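Local atomic coordinates of serine protease inhibitor (Schistosoma haematobium, PDB entry 3STO), a protein that belongs to the serpin family and probably inhibits serine-type endopeptidases. Residues V158-W163 with I187-F192; N302-V307 with F340-V345. All blocks are in the same frame, centred on the assembly; numbering follows the deposited sequence.

Contact 1. Residues V158-W163 with I187-F192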
ATOM      1  N   VAL A 158      20.228   6.966  11.414  1.00 51.53           N
ATOM      2  CA  VAL A 158      19.661   6.570  12.706  1.00 50.44           C
ATOM      3  C   VAL A 158      18.267   7.159  12.926  1.00 50.94           C
ATOM      4  O   VAL A 158      17.293   6.416  13.054  1.00 55.09           O
ATOM      5  CB  VAL A 158      20.608   6.941  13.891  1.00 54.67           C
ATOM      6  CG1 VAL A 158      19.881   6.854  15.231  1.00 35.54           C
ATOM      7  CG2 VAL A 158      21.835   6.046  13.876  1.00 58.13           C
ATOM      8  N   ASP A 159      18.181   8.488  12.953  1.00 43.87           N
ATOM      9  CA  ASP A 159      16.909   9.194  13.090  1.00 54.53           C
ATOM     10  C   ASP A 159      15.787   8.580  12.266  1.00 44.04           C
ATOM     11  O   ASP A 159      14.716   8.265  12.789  1.00 37.12           O
ATOM     12  CB  ASP A 159      17.066  10.672  12.708  1.00 68.14           C
ATOM     13  CG  ASP A 159      17.584  11.530  13.856  1.00 79.78           C
ATOM     14  OD1 ASP A 159      18.276  10.994  14.762  1.00 74.70           O
ATOM     15  OD2 ASP A 159      17.295  12.749  13.846  1.00 81.06           O
ATOM     16  N   ILE A 160      16.033   8.416  10.976  1.00 38.00           N
ATOM     17  CA  ILE A 160      15.022   7.870  10.090  1.00 40.37           C
ATOM     18  C   ILE A 160      14.644   6.436  10.478  1.00 42.44           C
ATOM     19  O   ILE A 160      13.462   6.130  10.671  1.00 39.29           O
ATOM     20  CB  ILE A 160      15.476   7.911   8.629  1.00 31.83           C
ATOM     21  CG1 ILE A 160      15.461   9.361   8.134  1.00 46.31           C
ATOM     22  CG2 ILE A 160      14.545   7.078   7.795  1.00 32.74           C
ATOM     23  CD1 ILE A 160      16.118   9.570   6.797  1.00 32.82           C
ATOM     24  N   ASN A 161      15.651   5.570  10.602  1.00 51.15           N
ATOM     25  CA  ASN A 161      15.439   4.171  10.997  1.00 45.27           C
ATOM     26  C   ASN A 161      14.626   4.101  12.264  1.00 40.04           C
ATOM     27  O   ASN A 161      13.740   3.263  12.385  1.00 49.43           O
ATOM     28  CB  ASN A 161      16.760   3.405  11.164  1.00 40.91           C
ATOM     29  CG  ASN A 161      17.395   3.006   9.820  1.00 46.35           C
ATOM     30  OD1 ASN A 161      16.736   2.987   8.777  1.00 52.56           O
ATOM     31  ND2 ASN A 161      18.671   2.668   9.855  1.00 45.02           N
ATOM     32  N   ASP A 162      14.886   5.014  13.190  1.00 37.35           N
ATOM     33  CA  ASP A 162      14.113   5.042  14.427  1.00 43.42           C
ATOM     34  C   ASP A 162      12.666   5.403  14.197  1.00 48.83           C
ATOM     35  O   ASP A 162      11.772   4.805  14.793  1.00 56.28           O
ATOM     36  CB  ASP A 162      14.730   5.985  15.460  1.00 43.35           C
ATOM     37  CG  ASP A 162      16.036   5.445  16.027  1.00 68.06           C
ATOM     38  OD1 ASP A 162      16.232   4.205  16.001  1.00 74.40           O
ATOM     39  OD2 ASP A 162      16.870   6.256  16.490  1.00 85.32           O
ATOM     40  N   TRP A 163      12.432   6.387  13.338  1.00 39.20           N
ATOM     41  CA  TRP A 163      11.081   6.800  13.067  1.00 30.55           C
ATOM     42  C   TRP A 163      10.323   5.624  12.484  1.00 34.90           C
ATOM     43  O   TRP A 163       9.208   5.338  12.894  1.00 39.23           O
ATOM     44  CB  TRP A 163      11.039   7.976  12.076  1.00 29.77           C
ATOM     45  CG  TRP A 163       9.616   8.425  11.815  1.00 28.18           C
ATOM     46  CD1 TRP A 163       8.857   9.220  12.613  1.00 33.12           C
ATOM     47  CD2 TRP A 163       8.794   8.091  10.690  1.00 25.88           C
ATOM     48  NE1 TRP A 163       7.624   9.434  12.051  1.00 29.24           N
ATOM     49  CE2 TRP A 163       7.549   8.746  10.873  1.00 31.26           C
ATOM     50  CE3 TRP A 163       8.986   7.311   9.542  1.00 22.53           C
ATOM     51  CZ2 TRP A 163       6.487   8.625   9.969  1.00 23.75           C
ATOM     52  CZ3 TRP A 163       7.930   7.209   8.628  1.00 25.50           C
ATOM     53  CH2 TRP A 163       6.698   7.859   8.854  1.00 25.16           C
ATOM     54  N   ILE A 187      13.911  14.000   2.304  1.00 26.70           N
ATOM     55  CA  ILE A 187      13.447  12.642   2.071  1.00 23.05           C
ATOM     56  C   ILE A 187      12.044  12.427   2.625  1.00 24.07           C
ATOM     57  O   ILE A 187      11.743  12.789   3.766  1.00 25.53           O
ATOM     58  CB  ILE A 187      14.374  11.641   2.716  1.00 35.93           C
ATOM     59  CG1 ILE A 187      15.713  11.595   1.953  1.00 24.99           C
ATOM     60  CG2 ILE A 187      13.684  10.263   2.775  1.00 35.71           C
ATOM     61  CD1 ILE A 187      16.697  10.587   2.521  1.00 26.27           C
ATOM     62  N   LEU A 188      11.181  11.876   1.790  1.00 23.42           N
ATOM     63  CA  LEU A 188       9.832  11.478   2.202  1.00 26.90           C
ATOM     64  C   LEU A 188       9.769   9.958   2.368  1.00 21.22           C
ATOM     65  O   LEU A 188      10.289   9.207   1.520  1.00 15.71           O
ATOM     66  CB  LEU A 188       8.802  11.897   1.162  1.00 20.59           C
ATOM     67  CG  LEU A 188       8.666  13.368   0.783  1.00 27.35           C
ATOM     68  CD1 LEU A 188       7.664  13.497  -0.357  1.00 23.86           C
ATOM     69  CD2 LEU A 188       8.229  14.153   1.982  1.00 23.70           C
ATOM     70  N   VAL A 189       9.146   9.535   3.466  1.00 25.48           N
ATOM     71  CA  VAL A 189       9.013   8.133   3.852  1.00 18.72           C
ATOM     72  C   VAL A 189       7.543   7.819   4.179  1.00 27.04           C
ATOM     73  O   VAL A 189       6.952   8.410   5.076  1.00 27.90           O
ATOM     74  CB  VAL A 189       9.910   7.766   5.078  1.00 27.66           C
ATOM     75  CG1 VAL A 189       9.868   6.272   5.337  1.00 25.87           C
ATOM     76  CG2 VAL A 189      11.352   8.163   4.841  1.00 24.42           C
ATOM     77  N   ASN A 190       6.944   6.909   3.423  1.00 29.16           N
ATOM     78  CA  ASN A 190       5.594   6.438   3.730  1.00 33.13           C
ATOM     79  C   ASN A 190       5.544   5.012   4.342  1.00 31.56           C
ATOM     80  O   ASN A 190       6.205   4.084   3.887  1.00 27.55           O
ATOM     81  CB  ASN A 190       4.640   6.552   2.521  1.00 21.37           C
ATOM     82  CG  ASN A 190       3.215   6.083   2.872  1.00 38.35           C
ATOM     83  OD1 ASN A 190       2.788   4.975   2.521  1.00 34.24           O
ATOM     84  ND2 ASN A 190       2.497   6.915   3.611  1.00 38.24           N
ATOM     85  N   VAL A 191       4.776   4.890   5.411  1.00 30.56           N
ATOM     86  CA  VAL A 191       4.542   3.638   6.092  1.00 28.83           C
ATOM     87  C   VAL A 191       3.041   3.362   6.121  1.00 28.66           C
ATOM     88  O   VAL A 191       2.231   4.229   6.496  1.00 40.18           O
ATOM     89  CB  VAL A 191       5.055   3.678   7.544  1.00 27.76           C
ATOM     90  CG1 VAL A 191       4.566   2.459   8.316  1.00 31.12           C
ATOM     91  CG2 VAL A 191       6.574   3.783   7.579  1.00 26.92           C
ATOM     92  N   PHE A 192       2.654   2.162   5.719  1.00 38.84           N
ATOM     93  CA  PHE A 192       1.238   1.818   5.787  1.00 57.96           C
ATOM     94  C   PHE A 192       1.048   0.510   6.524  1.00 45.44           C
ATOM     95  O   PHE A 192       1.342  -0.574   6.003  1.00 33.91           O
ATOM     96  CB  PHE A 192       0.634   1.733   4.398  1.00 62.68           C
ATOM     97  CG  PHE A 192      -0.854   1.930   4.367  1.00 54.26           C
ATOM     98  CD1 PHE A 192      -1.719   0.834   4.474  1.00 44.21           C
ATOM     99  CD2 PHE A 192      -1.393   3.212   4.197  1.00 48.40           C
ATOM    100  CE1 PHE A 192      -3.101   1.030   4.422  1.00 59.98           C
ATOM    101  CE2 PHE A 192      -2.765   3.419   4.131  1.00 41.17           C
ATOM    102  CZ  PHE A 192      -3.629   2.334   4.240  1.00 46.41           C
TER
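W163 reaches from helix 158-163 to V189 and V191 of strand 187-192 with the far corner of its six-membered ring. Apolar packing carries most of the contact. W163 CZ3 lies 3.8 Å from V191 CG2 and 3.9 Å from V189 CG1, so one ring carbon meets a methyl of each of two alternate strand residues. The indole and the V191 side chain run past each other in opposite directions. A chi1 of -179° sets the indole opposite the backbone N and carries it out from the helix toward the strand. One turn back, I160 continues the apolar seam with looser contacts: its CG2 branch stands 4.5 Å from V189 CG2, and its chain end CD1 is 4.4 Å from I187 CD1. F150 touches both isoleucines and helps to cover this end.

Polar atoms play a lesser part, since no hydrogen bond crosses between the segments. The carbonyl O of V189 lies 3.8 Å from W163 CH2, approached obliquely by the ring. The indole NE1 is used outside the pair, in a hydrogen bond to E144 OE1, and F122 meets the indole edge-to-face; together they help fix the rotation of the ring.

The geometry is that of a helix laid on a sheet: the local axes are 10.8 Å apart and run within 19° of each other, both in the same N-to-C sense. I187, V189 and V191 present one face of the strand to the helix, while L188 and N190 pack against helix 43-55 on the other. In serpin terms this is helix F seated on the third strand of sheet A. Because the contact is van der Waals packing with no hydrogen bond across it, it sets no exact direction between the groups, unlike the hydrogen-bonded strands beneath.

Contact 2. Residues N302-V307 with F340-V345; sequences NTLDLV and FIQTNV
N302 O is gripped by two groups of the facing strand: N344 N gives a hydrogen bond of 2.8 Å, T343 OG1 a weak one, and the CA-H of T343 adds a further contact. The pairing is antiparallel. N302 with N344 and L304 with Q342 form hydrogen-bonded pairs, the shortest link being L304 N to Q342 O at 2.6 Å; T303 with T343 and D305 with I341 are non-hydrogen-bonded pairs. L306 N adds one more bond, to F340 O at 2.8 Å, almost straight along the C=O direction.

On the face of N302, L304, Q342 and N344, side-chain amides interlock. N344 ND2 lies on a lone pair of N302 OD1 at 3.1 Å, although the two amide planes are turned 53° apart. N344 ND2 also donates to Q342 OE1 at 3.1 Å, coming from above that carbonyl plane. T41 OG1 also bonds Q342 OE1, C42 O and N190 OD1 accept from Q342 NE2, and N302 ND2 bonds L40 O.

L306 CD1 sits 3.6 Å from Q342 CB and also touches the F340 ring. On the opposite face, the T303 and I341 CG2 methyls meet. D305 OD1 accepts from V307 N, capping the start of helix 307-312.

These strands are the sixth and fifth of serpin sheet A. Backbone bonds set their register, while the amides of N302, Q342 and N344 form a bonded cluster that ties them to strand 39-41, to C42 just before helix 43-55, and to N190 of strand 186-197.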
ATOM      1  N   ASN A 302       9.295  -4.889   2.129  1.00 23.61           N
ATOM      2  CA  ASN A 302       9.930  -4.259   0.996  1.00 19.43           C
ATOM      3  C   ASN A 302      10.024  -2.756   1.142  1.00 23.73           C
ATOM      4  O   ASN A 302       9.332  -2.150   1.976  1.00 25.83           O
ATOM      5  CB  ASN A 302       9.271  -4.688  -0.325  1.00 13.78           C
ATOM      6  CG  ASN A 302       8.088  -3.847  -0.703  1.00 21.61           C
ATOM      7  OD1 ASN A 302       7.575  -3.043   0.086  1.00 36.66           O
ATOM      8  ND2 ASN A 302       7.641  -4.023  -1.923  1.00 24.46           N
ATOM      9  N   THR A 303      10.901  -2.180   0.335  1.00 26.72           N
ATOM     10  CA  THR A 303      11.152  -0.738   0.302  1.00 26.39           C
ATOM     11  C   THR A 303      11.075  -0.312  -1.149  1.00 25.03           C
ATOM     12  O   THR A 303      11.827  -0.794  -1.984  1.00 30.81           O
ATOM     13  CB  THR A 303      12.563  -0.427   0.768  1.00 27.01           C
ATOM     14  OG1 THR A 303      12.711  -0.802   2.142  1.00 34.64           O
ATOM     15  CG2 THR A 303      12.834   1.053   0.630  1.00 47.86           C
ATOM     16  N   LEU A 304      10.127   0.545  -1.475  1.00 26.87           N
ATOM     17  CA  LEU A 304      10.028   1.033  -2.841  1.00 28.79           C
ATOM     18  C   LEU A 304      10.588   2.443  -2.950  1.00 26.74           C
ATOM     19  O   LEU A 304      10.319   3.298  -2.076  1.00 28.36           O
ATOM     20  CB  LEU A 304       8.575   1.068  -3.272  1.00 32.40           C
ATOM     21  CG  LEU A 304       7.858  -0.238  -3.527  1.00 44.72           C
ATOM     22  CD1 LEU A 304       6.439   0.114  -3.900  1.00 31.52           C
ATOM     23  CD2 LEU A 304       8.564  -0.987  -4.640  1.00 38.29           C
ATOM     24  N   ASP A 305      11.360   2.668  -4.013  1.00 32.09           N
ATOM     25  CA  ASP A 305      11.745   4.009  -4.465  1.00 28.22           C
ATOM     26  C   ASP A 305      10.687   4.407  -5.465  1.00 28.63           C
ATOM     27  O   ASP A 305      10.601   3.830  -6.545  1.00 29.44           O
ATOM     28  CB  ASP A 305      13.122   3.988  -5.143  1.00 27.18           C
ATOM     29  CG  ASP A 305      13.406   5.262  -5.974  1.00 51.95           C
ATOM     30  OD1 ASP A 305      12.749   6.318  -5.759  1.00 50.59           O
ATOM     31  OD2 ASP A 305      14.305   5.214  -6.852  1.00 52.18           O
ATOM     32  N   LEU A 306       9.868   5.385  -5.106  1.00 29.17           N
ATOM     33  CA  LEU A 306       8.770   5.775  -5.980  1.00 25.21           C
ATOM     34  C   LEU A 306       9.080   6.935  -6.923  1.00 19.86           C
ATOM     35  O   LEU A 306       8.247   7.294  -7.782  1.00 24.61           O
ATOM     36  CB  LEU A 306       7.535   6.079  -5.142  1.00 31.26           C
ATOM     37  CG  LEU A 306       7.255   4.807  -4.360  1.00 30.63           C
ATOM     38  CD1 LEU A 306       6.377   5.080  -3.202  1.00 31.69           C
ATOM     39  CD2 LEU A 306       6.666   3.795  -5.300  1.00 27.13           C
ATOM     40  N   VAL A 307      10.271   7.509  -6.800  1.00 19.91           N
ATOM     41  CA  VAL A 307      10.575   8.697  -7.608  1.00 27.24           C
ATOM     42  C   VAL A 307      10.402   8.471  -9.128  1.00 20.34           C
ATOM     43  O   VAL A 307       9.714   9.245  -9.773  1.00 26.50           O
ATOM     44  CB  VAL A 307      11.948   9.318  -7.251  1.00 30.89           C
ATOM     45  CG1 VAL A 307      12.324  10.373  -8.278  1.00 23.92           C
ATOM     46  CG2 VAL A 307      11.916   9.896  -5.845  1.00 22.52           C
ATOM     47  N   PHE A 340      11.750   9.344  -2.255  1.00 25.26           N
ATOM     48  CA  PHE A 340      10.370   9.187  -1.899  1.00 25.43           C
ATOM     49  C   PHE A 340      10.220   7.661  -1.810  1.00 30.49           C
ATOM     50  O   PHE A 340      10.233   6.938  -2.803  1.00 24.68           O
ATOM     51  CB  PHE A 340       9.495   9.836  -2.970  1.00 20.83           C
ATOM     52  CG  PHE A 340       8.017   9.859  -2.652  1.00 25.65           C
ATOM     53  CD1 PHE A 340       7.429   8.871  -1.912  1.00 27.96           C
ATOM     54  CD2 PHE A 340       7.214  10.881  -3.117  1.00 41.06           C
ATOM     55  CE1 PHE A 340       6.067   8.882  -1.647  1.00 32.30           C
ATOM     56  CE2 PHE A 340       5.848  10.897  -2.850  1.00 37.75           C
ATOM     57  CZ  PHE A 340       5.281   9.883  -2.112  1.00 26.85           C
ATOM     58  N   ILE A 341      10.125   7.185  -0.579  1.00 30.96           N
ATOM     59  CA  ILE A 341      10.292   5.782  -0.288  1.00 26.14           C
ATOM     60  C   ILE A 341       9.086   5.276   0.461  1.00 32.54           C
ATOM     61  O   ILE A 341       8.675   5.893   1.443  1.00 28.82           O
ATOM     62  CB  ILE A 341      11.579   5.526   0.567  1.00 33.06           C
ATOM     63  CG1 ILE A 341      12.839   5.858  -0.236  1.00 29.36           C
ATOM     64  CG2 ILE A 341      11.691   4.083   0.957  1.00 33.96           C
ATOM     65  CD1 ILE A 341      14.070   6.011   0.635  1.00 36.25           C
ATOM     66  N   GLN A 342       8.527   4.158  -0.018  1.00 31.23           N
ATOM     67  CA  GLN A 342       7.508   3.412   0.727  1.00 31.61           C
ATOM     68  C   GLN A 342       8.077   2.085   1.278  1.00 27.01           C
ATOM     69  O   GLN A 342       8.698   1.304   0.566  1.00 25.07           O
ATOM     70  CB  GLN A 342       6.229   3.180  -0.100  1.00 15.41           C
ATOM     71  CG  GLN A 342       5.162   2.417   0.670  1.00 17.92           C
ATOM     72  CD  GLN A 342       3.887   2.221  -0.143  1.00 29.97           C
ATOM     73  OE1 GLN A 342       3.821   1.361  -1.024  1.00 39.30           O
ATOM     74  NE2 GLN A 342       2.867   3.017   0.150  1.00 31.14           N
ATOM     75  N   THR A 343       7.895   1.860   2.563  1.00 18.97           N
ATOM     76  CA  THR A 343       8.366   0.651   3.164  1.00 24.73           C
ATOM     77  C   THR A 343       7.148  -0.091   3.725  1.00 31.92           C
ATOM     78  O   THR A 343       6.357   0.492   4.488  1.00 29.53           O
ATOM     79  CB  THR A 343       9.442   0.925   4.221  1.00 30.25           C
ATOM     80  OG1 THR A 343       9.809  -0.311   4.861  1.00 39.99           O
ATOM     81  CG2 THR A 343       8.945   1.886   5.257  1.00 25.27           C
ATOM     82  N   ASN A 344       6.993  -1.352   3.303  1.00 24.17           N
ATOM     83  CA  ASN A 344       5.789  -2.156   3.563  1.00 21.20           C
ATOM     84  C   ASN A 344       6.101  -3.489   4.262  1.00 26.95           C
ATOM     85  O   ASN A 344       7.183  -4.066   4.112  1.00 22.31           O
ATOM     86  CB  ASN A 344       5.033  -2.462   2.252  1.00 18.86           C
ATOM     87  CG  ASN A 344       4.628  -1.211   1.485  1.00 25.31           C
ATOM     88  OD1 ASN A 344       3.705  -0.508   1.883  1.00 30.82           O
ATOM     89  ND2 ASN A 344       5.318  -0.933   0.374  1.00 19.53           N
ATOM     90  N   VAL A 345       5.136  -3.983   5.024  1.00 25.95           N
ATOM     91  CA  VAL A 345       5.201  -5.345   5.556  1.00 27.43           C
ATOM     92  C   VAL A 345       3.852  -6.035   5.426  1.00 27.26           C
ATOM     93  O   VAL A 345       2.819  -5.432   5.708  1.00 23.32           O
ATOM     94  CB  VAL A 345       5.673  -5.399   7.011  1.00 23.89           C
ATOM     95  CG1 VAL A 345       4.878  -4.435   7.873  1.00 25.23           C
ATOM     96  CG2 VAL A 345       5.582  -6.851   7.543  1.00 19.18           C
TER

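In the fold
From the N terminus, helix 153-167 comes first; the chain then passes a partly unmodelled loop and returns as strand 186-197, and contact 1 closes this excursion. Only later does strand 287-305 lead through helix 307-312 to strand 339-348, where contact 2 closes. The two are therefore in series, neither nested nor crossed. They meet sidelong, with centres about 10 Å apart: strands 186-197 and 339-348 are parallel neighbours, bonded through N190 N and I341 O at 2.8 Å. Together they tie helix, third, fifth and sixth strands of sheet A. Third and fifth strands pair directly along these segments, so the reactive-centre loop does not separate them; strand 352-353, antiparallel to 186-197, is consistent with at most limited entry.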